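Local coordinates for pyrrolysyl-tRNA synthetase (Desulfitobacterium hafniense, PDB 3DSQ), which probably attaches pyrrolysine to its cognate tRNA at the expense of ATP, as a homodimeric class II aminoacyl-tRNA synthetase, at residues 62-67 with 279-284; 75-80 with 255-260. All coordinates share one frame; numbering follows the deposited sequence.

Contact 1: residues 62-67 with 279-284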
# COMPACT_ATOMS: atom_id res chain seq x y z
N GLU B 62 22.51 -6.17 5.09
CA GLU B 62 23.13 -5.45 6.20
C GLU B 62 22.89 -3.96 6.03
O GLU B 62 22.60 -3.25 6.98
CB GLU B 62 24.64 -5.73 6.24
CG GLU B 62 24.98 -7.06 6.86
CD GLU B 62 24.44 -7.17 8.27
OE1 GLU B 62 24.83 -6.33 9.12
OE2 GLU B 62 23.64 -8.09 8.53
N GLN B 63 23.02 -3.52 4.79
CA GLN B 63 22.81 -2.14 4.42
C GLN B 63 21.38 -1.74 4.82
O GLN B 63 21.13 -0.64 5.34
CB GLN B 63 23.00 -2.03 2.91
CG GLN B 63 22.75 -0.67 2.29
CD GLN B 63 22.85 -0.73 0.78
OE1 GLN B 63 23.93 -0.92 0.22
NE2 GLN B 63 21.71 -0.57 0.11
N LEU B 64 20.45 -2.66 4.60
CA LEU B 64 19.05 -2.43 4.92
C LEU B 64 18.81 -2.32 6.43
O LEU B 64 18.08 -1.45 6.88
CB LEU B 64 18.21 -3.57 4.32
CG LEU B 64 16.72 -3.76 4.64
CD1 LEU B 64 16.59 -4.38 6.00
CD2 LEU B 64 15.97 -2.45 4.56
N ARG B 65 19.44 -3.19 7.21
CA ARG B 65 19.26 -3.16 8.66
C ARG B 65 19.95 -2.03 9.43
O ARG B 65 19.44 -1.59 10.46
CB ARG B 65 19.67 -4.50 9.26
CG ARG B 65 20.92 -5.08 8.65
CD ARG B 65 21.45 -6.27 9.45
NE ARG B 65 22.15 -5.84 10.65
CZ ARG B 65 22.90 -6.64 11.40
NH1 ARG B 65 23.06 -7.92 11.08
NH2 ARG B 65 23.51 -6.16 12.48
N THR B 66 21.09 -1.56 8.95
CA THR B 66 21.79 -0.50 9.68
C THR B 66 21.75 0.85 8.99
O THR B 66 22.01 1.87 9.62
CB THR B 66 23.27 -0.87 9.92
OG1 THR B 66 23.94 -0.99 8.66
CG2 THR B 66 23.38 -2.19 10.66
N VAL B 67 21.43 0.86 7.70
CA VAL B 67 21.39 2.12 6.96
C VAL B 67 20.01 2.58 6.50
O VAL B 67 19.44 3.51 7.07
CB VAL B 67 22.31 2.05 5.73
CG1 VAL B 67 22.36 3.41 5.04
CG2 VAL B 67 23.70 1.61 6.15
N TYR B 279 11.34 -12.62 -0.49
CA TYR B 279 12.45 -11.71 -0.76
C TYR B 279 12.29 -10.50 0.13
O TYR B 279 11.25 -10.31 0.76
CB TYR B 279 12.43 -11.21 -2.21
CG TYR B 279 12.59 -12.25 -3.30
CD1 TYR B 279 11.51 -13.05 -3.68
CD2 TYR B 279 13.79 -12.37 -4.00
CE1 TYR B 279 11.62 -13.93 -4.75
CE2 TYR B 279 13.91 -13.24 -5.07
CZ TYR B 279 12.82 -14.02 -5.45
OH TYR B 279 12.91 -14.82 -6.56
N LEU B 280 13.34 -9.68 0.19
CA LEU B 280 13.31 -8.46 0.97
C LEU B 280 14.36 -7.56 0.36
O LEU B 280 15.53 -7.94 0.27
CB LEU B 280 13.67 -8.73 2.44
CG LEU B 280 13.17 -7.79 3.54
CD1 LEU B 280 14.20 -7.77 4.65
CD2 LEU B 280 12.93 -6.38 3.03
N ASP B 281 13.94 -6.38 -0.08
CA ASP B 281 14.85 -5.39 -0.67
C ASP B 281 15.74 -6.01 -1.76
O ASP B 281 16.94 -5.75 -1.84
CB ASP B 281 15.69 -4.76 0.44
CG ASP B 281 16.44 -3.50 -0.00
OD1 ASP B 281 16.00 -2.81 -0.94
OD2 ASP B 281 17.48 -3.20 0.61
N GLY B 282 15.12 -6.84 -2.61
CA GLY B 282 15.82 -7.49 -3.70
C GLY B 282 16.60 -8.74 -3.35
O GLY B 282 17.19 -9.34 -4.23
N VAL B 283 16.59 -9.16 -2.09
CA VAL B 283 17.35 -10.34 -1.68
C VAL B 283 16.47 -11.54 -1.27
O VAL B 283 15.59 -11.40 -0.45
CB VAL B 283 18.28 -10.00 -0.48
CG1 VAL B 283 19.15 -11.20 -0.14
CG2 VAL B 283 19.15 -8.79 -0.82
N ARG B 284 16.74 -12.71 -1.86
CA ARG B 284 15.98 -13.92 -1.53
C ARG B 284 16.36 -14.23 -0.09
O ARG B 284 17.54 -14.24 0.25
CB ARG B 284 16.37 -15.07 -2.46
CG ARG B 284 15.64 -16.39 -2.21
CD ARG B 284 14.17 -16.35 -2.63
NE ARG B 284 13.55 -17.66 -2.44
CZ ARG B 284 13.10 -18.13 -1.28
NH1 ARG B 284 13.16 -17.40 -0.17
NH2 ARG B 284 12.61 -19.36 -1.22

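Contact 2: residues 75-80 with 255-260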
# COMPACT_ATOMS: atom_id res chain seq x y z
N GLU B 75 11.31 3.00 -0.51
CA GLU B 75 12.19 4.15 -0.67
C GLU B 75 11.82 4.85 -1.97
O GLU B 75 11.77 6.08 -2.04
CB GLU B 75 13.65 3.67 -0.73
CG GLU B 75 14.68 4.78 -0.83
CD GLU B 75 16.08 4.24 -1.08
OE1 GLU B 75 16.29 3.59 -2.13
OE2 GLU B 75 16.96 4.45 -0.21
N LEU B 76 11.53 4.05 -2.98
CA LEU B 76 11.14 4.56 -4.29
C LEU B 76 9.80 5.29 -4.15
O LEU B 76 9.63 6.39 -4.68
CB LEU B 76 10.98 3.40 -5.27
CG LEU B 76 11.18 3.59 -6.78
CD1 LEU B 76 10.14 2.78 -7.52
CD2 LEU B 76 11.09 5.04 -7.16
N GLU B 77 8.87 4.68 -3.42
CA GLU B 77 7.55 5.27 -3.21
C GLU B 77 7.60 6.65 -2.58
O GLU B 77 6.91 7.57 -3.03
CB GLU B 77 6.68 4.34 -2.35
CG GLU B 77 5.99 3.24 -3.15
CD GLU B 77 5.01 2.44 -2.31
OE1 GLU B 77 4.46 3.01 -1.33
OE2 GLU B 77 4.77 1.26 -2.64
N GLU B 78 8.41 6.82 -1.54
CA GLU B 78 8.49 8.12 -0.90
C GLU B 78 9.18 9.11 -1.83
O GLU B 78 8.80 10.27 -1.92
CB GLU B 78 9.27 8.03 0.42
CG GLU B 78 9.20 9.32 1.23
CD GLU B 78 10.16 9.35 2.40
OE1 GLU B 78 9.98 8.54 3.34
OE2 GLU B 78 11.09 10.18 2.38
N LYS B 79 10.20 8.62 -2.53
CA LYS B 79 10.99 9.41 -3.48
C LYS B 79 10.13 10.00 -4.60
O LYS B 79 10.24 11.18 -4.93
CB LYS B 79 12.08 8.53 -4.10
CG LYS B 79 12.92 9.19 -5.20
CD LYS B 79 13.87 10.26 -4.66
CE LYS B 79 14.66 10.90 -5.80
NZ LYS B 79 15.61 11.96 -5.34
N LEU B 80 9.27 9.17 -5.18
CA LEU B 80 8.40 9.62 -6.26
C LEU B 80 7.33 10.59 -5.77
O LEU B 80 7.03 11.57 -6.45
CB LEU B 80 7.75 8.41 -6.94
CG LEU B 80 8.67 7.38 -7.60
CD1 LEU B 80 7.83 6.26 -8.22
CD2 LEU B 80 9.52 8.04 -8.67
N PHE B 255 3.00 3.98 -14.16
CA PHE B 255 4.21 3.18 -14.03
C PHE B 255 4.04 1.96 -13.12
O PHE B 255 3.27 1.98 -12.16
CB PHE B 255 5.36 4.00 -13.41
CG PHE B 255 5.70 5.27 -14.15
CD1 PHE B 255 4.80 6.33 -14.22
CD2 PHE B 255 6.98 5.45 -14.69
CE1 PHE B 255 5.16 7.54 -14.82
CE2 PHE B 255 7.34 6.66 -15.30
CZ PHE B 255 6.43 7.71 -15.35
N GLY B 256 4.77 0.90 -13.43
CA GLY B 256 4.78 -0.29 -12.58
C GLY B 256 6.07 -0.11 -11.79
O GLY B 256 7.14 -0.17 -12.38
N LEU B 257 5.99 0.13 -10.49
CA LEU B 257 7.21 0.37 -9.70
C LEU B 257 8.15 -0.82 -9.54
O LEU B 257 9.38 -0.64 -9.58
CB LEU B 257 6.85 0.94 -8.32
CG LEU B 257 6.08 2.26 -8.35
CD1 LEU B 257 6.05 2.86 -6.96
CD2 LEU B 257 6.73 3.24 -9.34
N GLU B 258 7.61 -2.03 -9.36
CA GLU B 258 8.48 -3.19 -9.22
C GLU B 258 9.23 -3.38 -10.53
O GLU B 258 10.42 -3.69 -10.54
CB GLU B 258 7.68 -4.48 -8.91
CG GLU B 258 7.00 -4.52 -7.53
CD GLU B 258 5.68 -3.78 -7.51
OE1 GLU B 258 5.25 -3.32 -8.59
OE2 GLU B 258 5.06 -3.67 -6.43
N ARG B 259 8.53 -3.17 -11.64
CA ARG B 259 9.17 -3.32 -12.94
C ARG B 259 10.23 -2.23 -13.13
O ARG B 259 11.29 -2.49 -13.69
CB ARG B 259 8.12 -3.24 -14.05
CG ARG B 259 8.72 -3.41 -15.43
CD ARG B 259 7.66 -3.54 -16.51
NE ARG B 259 8.29 -3.60 -17.83
CZ ARG B 259 7.63 -3.83 -18.97
NH1 ARG B 259 6.32 -4.01 -18.95
NH2 ARG B 259 8.30 -3.87 -20.12
N LEU B 260 9.94 -1.02 -12.67
CA LEU B 260 10.91 0.07 -12.77
C LEU B 260 12.15 -0.34 -11.99
O LEU B 260 13.26 -0.26 -12.49
CB LEU B 260 10.35 1.36 -12.16
CG LEU B 260 9.55 2.37 -12.98
CD1 LEU B 260 9.51 3.68 -12.20
CD2 LEU B 260 10.20 2.62 -14.34

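Contact 1: residues 62-67 with 279-284
A type I' beta turn, Leu280 to Val283, closes the two-stranded hairpin 279-284 and meets the last turns of helix 39-68 in the class II synthetase core. Within 62-67, Leu64 makes the contact. Leu64 CB lies 3.8 Å from Asp281 OD2, and Leu64 CG is only slightly farther from the same oxygen. The side chains of Leu64 and Asp281 lie alongside each other, pointing opposite ways. Leu64 carries CG anti to its own N (chi1 171°), and its CD1 then comes 4.4 Å from Leu280 CD1, a loose apolar contact. Val90 of the second subunit packs on Leu64, and Leu142 of the same subunit on Leu280. The buried carboxylate of Asp281 has its partners at the junction of two helices. OD2 forms a salt bridge with Lys68, and OD1 accepts a hydrogen bond from the backbone N of Ala72. One carboxylate thus grips both the end of helix 39-68 and the start of helix 72-85. Within the hairpin, the backbones of Leu280 and Val283 bond in both directions, N to O 2.9 Å each way. Arg284 CD sits 3.8 Å above the plane of the Tyr279 ring, over its centre.

Contact 2: residues 75-80 with 255-260
Helix 75-80 packs against the point where strand 250-256 turns into helix 257-265, and the backbones come nearest at Leu76 and Leu257, with CA atoms 7.9 Å apart. Gly256 is the N-cap residue, and its O accepts the N-H of Leu260 to start the new helix. Leu257, in the first turn, fills the space between the two segments. Its CG stands anti to the carbonyl carbon (chi1 -59°), which sends both methyls toward helix 75-80. Leu76 comes across at a slant, and its CD1 is 3.9 Å from both CB and CD2 of Leu257. Leu80 meets Leu257 tip to tip. Here CD1 of Leu80 and CD2 of Leu257 are 3.4 Å apart, closer than two methyl groups normally pack. Strand 250-256 and helix 257-265 form class II motif 3, joined here to helix 72-85, probably the motif 1 helix. Leu80 also packs on Leu175 of the neighbouring strand 171-180 and on Val198 of helix 187-201. An alanine in place of Leu257 would lack CG and both methyls, and is likely to leave Leu80 CD1 and Glu77 CG without their partner and Leu76 with CB alone, opening a gap between the helices. Glu77 runs at about a right angle to Leu257 and touches it through its aliphatic part, Glu77 CG to Leu257 CD1 at 3.8 Å. Beyond CG its chain is extended, and Glu77 OE2 ends 6.2 Å from Glu258 OE2, which is hydrogen-bonded to Thr173 OG1.

The centres of contact 1 and contact 2 lie about 17 Å apart, and their nearest atoms about 7 Å, so they do not touch. They are tied through the chain on both sides. Helix 39-68 is followed by helix 72-85, and helix 257-265 by the hairpin strand 279-280. Contact 2 is nested within the loop that contact 1 closes. Contact 2 is the more central, about 8 Å from the chain centre against about 20 Å for contact 1, which faces the second subunit. Contact 2 involves motif 3, which in class II synthetases helps form the ATP site. The sodium ion, at Ser163, Gln164 and Gln167, lies about 13 Å from the side chain of Leu257.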